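Local coordinates for protein glucuronoarabinoxylan endo-1,4-beta-xylanase (Clostridium papyrosolvens, PDB 4FMV) that hydrolyses internal beta-1,4 linkages of xylan, this chain being the catalytic part, a (beta/alpha)8 barrel with a side beta domain, of a longer family 30 glycoside hydrolase, at residues 23-34 with 68-76. Sequence-based numbering, arbitrary orientation.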
ATOM      1  N   SER A  23      -2.211  -8.266   7.539  1.00  7.46           N
ATOM      2  CA  SER A  23      -2.556  -9.218   8.606  1.00  8.00           C
ATOM      3  C   SER A  23      -1.400 -10.178   8.953  1.00  8.61           C
ATOM      4  O   SER A  23      -1.595 -11.144   9.696  1.00  8.36           O
ATOM      5  CB  SER A  23      -3.837  -9.995   8.264  1.00  8.64           C
ATOM      6  OG  SER A  23      -3.766 -10.588   6.975  1.00  7.76           O
ATOM      7  N   ALA A  24      -0.218  -9.955   8.369  1.00  7.72           N
ATOM      8  CA  ALA A  24       0.943 -10.831   8.616  1.00  7.26           C
ATOM      9  C   ALA A  24       1.225 -11.008  10.096  1.00  8.06           C
ATOM     10  O   ALA A  24       1.266 -10.035  10.836  1.00 11.68           O
ATOM     11  CB  ALA A  24       2.205 -10.253   7.930  1.00  4.94           C
ATOM     12  N   TRP A  25       1.404 -12.254  10.524  1.00 10.37           N
ATOM     13  CA  TRP A  25       1.705 -12.589  11.921  1.00 10.35           C
ATOM     14  C   TRP A  25       0.663 -12.081  12.929  1.00 12.31           C
ATOM     15  O   TRP A  25       0.947 -11.971  14.118  1.00 13.52           O
ATOM     16  CB  TRP A  25       3.092 -12.071  12.311  1.00 11.22           C
ATOM     17  CG  TRP A  25       4.230 -12.881  11.743  1.00 14.95           C
ATOM     18  CD1 TRP A  25       4.498 -14.213  11.980  1.00 16.82           C
ATOM     19  CD2 TRP A  25       5.260 -12.417  10.855  1.00 13.89           C
ATOM     20  NE1 TRP A  25       5.623 -14.591  11.283  1.00 16.00           N
ATOM     21  CE2 TRP A  25       6.118 -13.509  10.601  1.00 14.24           C
ATOM     22  CE3 TRP A  25       5.551 -11.173  10.257  1.00  8.41           C
ATOM     23  CZ2 TRP A  25       7.252 -13.401   9.764  1.00 15.04           C
ATOM     24  CZ3 TRP A  25       6.676 -11.075   9.432  1.00 11.57           C
ATOM     25  CH2 TRP A  25       7.503 -12.185   9.189  1.00 12.90           C
ATOM     26  N   CYS A  26      -0.550 -11.807  12.460  1.00  9.96           N
ATOM     27  CA  CYS A  26      -1.652 -11.387  13.345  1.00 10.31           C
ATOM     28  C   CYS A  26      -2.557 -12.541  13.763  1.00 14.49           C
ATOM     29  O   CYS A  26      -3.620 -12.326  14.375  1.00 18.22           O
ATOM     30  CB  CYS A  26      -2.464 -10.256  12.702  1.00  9.91           C
ATOM     31  SG  CYS A  26      -1.426  -8.807  12.430  1.00 10.42           S
ATOM     32  N   GLY A  27      -2.173 -13.757  13.387  1.00 12.64           N
ATOM     33  CA  GLY A  27      -3.045 -14.902  13.584  1.00 13.39           C
ATOM     34  C   GLY A  27      -4.369 -14.645  12.877  1.00 13.32           C
ATOM     35  O   GLY A  27      -4.400 -14.113  11.753  1.00  7.94           O
ATOM     36  N   THR A  28      -5.462 -15.019  13.542  1.00 12.41           N
ATOM     37  CA  THR A  28      -6.798 -14.755  13.038  1.00 13.94           C
ATOM     38  C   THR A  28      -7.318 -13.473  13.665  1.00 15.99           C
ATOM     39  O   THR A  28      -7.596 -13.428  14.870  1.00 13.16           O
ATOM     40  CB  THR A  28      -7.720 -15.925  13.382  1.00 14.59           C
ATOM     41  OG1 THR A  28      -7.133 -17.121  12.861  1.00 14.42           O
ATOM     42  CG2 THR A  28      -9.140 -15.737  12.790  1.00 13.01           C
ATOM     43  N   ILE A  29      -7.462 -12.432  12.838  1.00 15.23           N
ATOM     44  CA  ILE A  29      -7.908 -11.132  13.326  1.00 12.26           C
ATOM     45  C   ILE A  29      -9.434 -11.166  13.590  1.00 12.86           C
ATOM     46  O   ILE A  29     -10.182 -11.840  12.857  1.00 11.46           O
ATOM     47  CB  ILE A  29      -7.528 -10.026  12.344  1.00 10.09           C
ATOM     48  CG1 ILE A  29      -5.990  -9.979  12.176  1.00 10.17           C
ATOM     49  CG2 ILE A  29      -8.058  -8.709  12.807  1.00 10.45           C
ATOM     50  CD1 ILE A  29      -5.440  -8.810  11.294  1.00  6.94           C
ATOM     51  N   SER A  30      -9.881 -10.474  14.644  1.00  9.24           N
ATOM     52  CA  SER A  30     -11.304 -10.499  15.019  1.00 13.90           C
ATOM     53  C   SER A  30     -12.195  -9.776  14.006  1.00 13.31           C
ATOM     54  O   SER A  30     -11.736  -8.905  13.258  1.00  8.77           O
ATOM     55  CB  SER A  30     -11.500  -9.870  16.395  1.00 15.30           C
ATOM     56  OG  SER A  30     -11.233  -8.471  16.353  1.00 14.77           O
ATOM     57  N   ASP A  31     -13.477 -10.121  13.978  1.00 11.52           N
ATOM     58  CA  ASP A  31     -14.408  -9.332  13.187  1.00 14.11           C
ATOM     59  C   ASP A  31     -14.354  -7.880  13.640  1.00 12.97           C
ATOM     60  O   ASP A  31     -14.427  -6.977  12.821  1.00 14.11           O
ATOM     61  CB  ASP A  31     -15.847  -9.841  13.324  1.00 20.31           C
ATOM     62  CG  ASP A  31     -16.222 -10.837  12.240  1.00 23.76           C
ATOM     63  OD1 ASP A  31     -15.858 -10.630  11.060  1.00 21.55           O
ATOM     64  OD2 ASP A  31     -16.879 -11.834  12.581  1.00 24.69           O
ATOM     65  N   TYR A  32     -14.240  -7.653  14.948  1.00 10.77           N
ATOM     66  CA  TYR A  32     -14.251  -6.289  15.474  1.00 12.78           C
ATOM     67  C   TYR A  32     -13.179  -5.420  14.789  1.00 13.25           C
ATOM     68  O   TYR A  32     -13.434  -4.297  14.315  1.00 10.82           O
ATOM     69  CB  TYR A  32     -13.991  -6.328  16.988  1.00 14.62           C
ATOM     70  CG  TYR A  32     -14.147  -5.004  17.709  1.00 17.72           C
ATOM     71  CD1 TYR A  32     -14.807  -3.930  17.117  1.00 16.34           C
ATOM     72  CD2 TYR A  32     -13.643  -4.834  18.999  1.00 16.04           C
ATOM     73  CE1 TYR A  32     -14.971  -2.728  17.792  1.00 16.04           C
ATOM     74  CE2 TYR A  32     -13.792  -3.638  19.671  1.00 15.84           C
ATOM     75  CZ  TYR A  32     -14.459  -2.587  19.065  1.00 16.86           C
ATOM     76  OH  TYR A  32     -14.601  -1.401  19.750  1.00 16.34           O
ATOM     77  N   VAL A  33     -11.962  -5.928  14.763  1.00 10.26           N
ATOM     78  CA  VAL A  33     -10.856  -5.146  14.213  1.00  9.79           C
ATOM     79  C   VAL A  33     -10.979  -4.956  12.695  1.00 12.47           C
ATOM     80  O   VAL A  33     -10.765  -3.854  12.182  1.00 13.17           O
ATOM     81  CB  VAL A  33      -9.526  -5.784  14.578  1.00  8.90           C
ATOM     82  CG1 VAL A  33      -8.373  -5.128  13.784  1.00  7.25           C
ATOM     83  CG2 VAL A  33      -9.312  -5.649  16.087  1.00  8.74           C
ATOM     84  N   MET A  34     -11.337  -6.025  11.981  1.00 13.33           N
ATOM     85  CA  MET A  34     -11.573  -5.949  10.531  1.00 11.81           C
ATOM     86  C   MET A  34     -12.748  -5.028  10.182  1.00 11.65           C
ATOM     87  O   MET A  34     -12.696  -4.293   9.182  1.00 12.01           O
ATOM     88  CB  MET A  34     -11.780  -7.349   9.935  1.00  9.89           C
ATOM     89  CG  MET A  34     -10.548  -8.242  10.095  1.00  8.72           C
ATOM     90  SD  MET A  34      -9.021  -7.514   9.387  1.00 13.57           S
ATOM     91  CE  MET A  34      -9.315  -7.831   7.640  1.00  8.63           C
ATOM     92  N   PRO A  68      -5.493 -19.243   9.027  1.00  8.60           N
ATOM     93  CA  PRO A  68      -5.646 -17.931   9.661  1.00  9.91           C
ATOM     94  C   PRO A  68      -5.679 -16.789   8.632  1.00  9.36           C
ATOM     95  O   PRO A  68      -6.491 -15.881   8.748  1.00 11.10           O
ATOM     96  CB  PRO A  68      -4.398 -17.821  10.549  1.00 10.93           C
ATOM     97  CG  PRO A  68      -4.077 -19.254  10.905  1.00  9.99           C
ATOM     98  CD  PRO A  68      -4.363 -19.998   9.605  1.00  8.99           C
ATOM     99  N   GLU A  69      -4.814 -16.838   7.629  1.00  8.77           N
ATOM    100  CA  GLU A  69      -4.772 -15.775   6.646  1.00  6.95           C
ATOM    101  C   GLU A  69      -5.947 -15.883   5.675  1.00  8.89           C
ATOM    102  O   GLU A  69      -6.438 -14.874   5.188  1.00  8.57           O
ATOM    103  CB  GLU A  69      -3.426 -15.757   5.912  1.00 10.19           C
ATOM    104  CG  GLU A  69      -2.236 -15.263   6.762  1.00 11.40           C
ATOM    105  CD  GLU A  69      -2.227 -13.759   6.940  1.00 10.76           C
ATOM    106  OE1 GLU A  69      -1.118 -13.177   7.047  1.00  9.65           O
ATOM    107  OE2 GLU A  69      -3.325 -13.159   6.991  1.00 11.97           O
ATOM    108  N   LEU A  70      -6.405 -17.102   5.395  1.00  9.42           N
ATOM    109  CA  LEU A  70      -7.680 -17.256   4.681  1.00 11.06           C
ATOM    110  C   LEU A  70      -8.832 -16.522   5.410  1.00 11.63           C
ATOM    111  O   LEU A  70      -9.637 -15.834   4.786  1.00 10.21           O
ATOM    112  CB  LEU A  70      -8.038 -18.734   4.455  1.00  8.65           C
ATOM    113  CG  LEU A  70      -9.472 -18.974   3.941  1.00 11.87           C
ATOM    114  CD1 LEU A  70      -9.642 -18.417   2.535  1.00  9.67           C
ATOM    115  CD2 LEU A  70      -9.861 -20.454   3.970  1.00 11.65           C
ATOM    116  N   ALA A  71      -8.916 -16.673   6.728  1.00 11.67           N
ATOM    117  CA  ALA A  71      -9.982 -16.029   7.476  1.00 11.91           C
ATOM    118  C   ALA A  71      -9.861 -14.500   7.381  1.00  9.66           C
ATOM    119  O   ALA A  71     -10.864 -13.791   7.236  1.00  7.90           O
ATOM    120  CB  ALA A  71      -9.989 -16.509   8.946  1.00 12.69           C
ATOM    121  N   ASN A  72      -8.633 -13.998   7.469  1.00 11.34           N
ATOM    122  CA  ASN A  72      -8.366 -12.572   7.331  1.00 10.59           C
ATOM    123  C   ASN A  72      -8.797 -12.074   5.957  1.00 12.33           C
ATOM    124  O   ASN A  72      -9.494 -11.073   5.831  1.00 14.99           O
ATOM    125  CB  ASN A  72      -6.878 -12.299   7.590  1.00  7.37           C
ATOM    126  CG  ASN A  72      -6.480 -12.612   9.036  1.00 11.53           C
ATOM    127  OD1 ASN A  72      -7.311 -12.517   9.944  1.00 10.00           O
ATOM    128  ND2 ASN A  72      -5.220 -12.998   9.252  1.00  9.70           N
ATOM    129  N   ALA A  73      -8.400 -12.818   4.932  1.00 12.14           N
ATOM    130  CA  ALA A  73      -8.771 -12.536   3.555  1.00 11.36           C
ATOM    131  C   ALA A  73     -10.279 -12.480   3.375  1.00 11.41           C
ATOM    132  O   ALA A  73     -10.798 -11.575   2.717  1.00 11.04           O
ATOM    133  CB  ALA A  73      -8.162 -13.601   2.623  1.00 10.88           C
ATOM    134  N   LYS A  74     -11.000 -13.440   3.961  1.00  9.98           N
ATOM    135  CA  LYS A  74     -12.456 -13.445   3.818  1.00  9.56           C
ATOM    136  C   LYS A  74     -13.102 -12.217   4.457  1.00 10.04           C
ATOM    137  O   LYS A  74     -14.073 -11.682   3.921  1.00 11.74           O
ATOM    138  CB  LYS A  74     -13.074 -14.728   4.381  1.00 10.69           C
ATOM    139  CG  LYS A  74     -12.799 -15.998   3.553  1.00 10.87           C
ATOM    140  CD  LYS A  74     -13.526 -17.194   4.178  1.00 14.40           C
ATOM    141  CE  LYS A  74     -13.411 -18.464   3.348  1.00 20.04           C
ATOM    142  NZ  LYS A  74     -14.313 -19.574   3.889  1.00 21.93           N
ATOM    143  N   LYS A  75     -12.580 -11.767   5.600  1.00  8.92           N
ATOM    144  CA  LYS A  75     -13.145 -10.579   6.244  1.00 13.14           C
ATOM    145  C   LYS A  75     -12.904  -9.306   5.420  1.00 10.71           C
ATOM    146  O   LYS A  75     -13.807  -8.472   5.262  1.00 13.06           O
ATOM    147  CB  LYS A  75     -12.628 -10.423   7.682  1.00 12.13           C
ATOM    148  CG  LYS A  75     -13.186 -11.483   8.635  1.00 10.80           C
ATOM    149  CD  LYS A  75     -12.581 -11.361  10.005  1.00 10.59           C
ATOM    150  CE  LYS A  75     -13.063 -12.488  10.947  1.00 12.08           C
ATOM    151  NZ  LYS A  75     -12.617 -13.821  10.500  1.00 13.46           N
ATOM    152  N   ALA A  76     -11.695  -9.166   4.893  1.00  7.73           N
ATOM    153  CA  ALA A  76     -11.364  -8.026   4.049  1.00  9.39           C
ATOM    154  C   ALA A  76     -12.223  -8.034   2.787  1.00 12.87           C
ATOM    155  O   ALA A  76     -12.787  -7.006   2.413  1.00 14.91           O
ATOM    156  CB  ALA A  76      -9.849  -8.006   3.702  1.00  5.00           C
TER
HETATM  157  O   HOH W   1       0.735 -14.393   8.671  1.00 14.44           O
HETATM  158  O   HOH W   2      -9.751 -13.181  10.561  1.00 12.36           O
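The side-chain amide of Asn72 grips the backbone of the 23-34 loop with both ends: its ND2 donates to Gly27 O at 2.9 Å, almost head-on to the carbonyl and close to the amide plane, while its OD1 receives Ile29 N at 2.9 Å, in the carbonyl plane on a lone pair. The second hydrogen of ND2 goes to Glu69 OE2, one helical turn earlier, in a nearly straight bond (179°) that comes from above the carboxylate plane. Glu69 OE2 also accepts from Ser23 OG on its syn lone pair at 2.6 Å, and a bend at chi2 (-76°) in Glu69 turns the carboxylate back to the loop. With Glu69 OE1 bonded to Arg49 N and, through a water, to Trp25 N, this buried group ties strand 45-49 to the loop as well. In the (beta/alpha)8 barrel the contact joins the connection from strand 11-22 into helix 31-40 with the neighbouring helix 67-78. A second water bridges Ile29 O, Asn72 OD1 and Lys75 NZ. The aliphatic part of Lys75 crosses Met34 at about a right angle, CD lying 3.7 Å from Met34 CG, and Lys75 CE passes 3.4 Å from Asp31 OD1, although NZ stays beyond salt-bridge range. Doubly bent, Met34 lays its CE 4.0 Å from Ala76 CB, and Thr28 sets CG2 against Ala71 CB and OG1 beside CA and CB of Pro68, which it crosses at about a right angle.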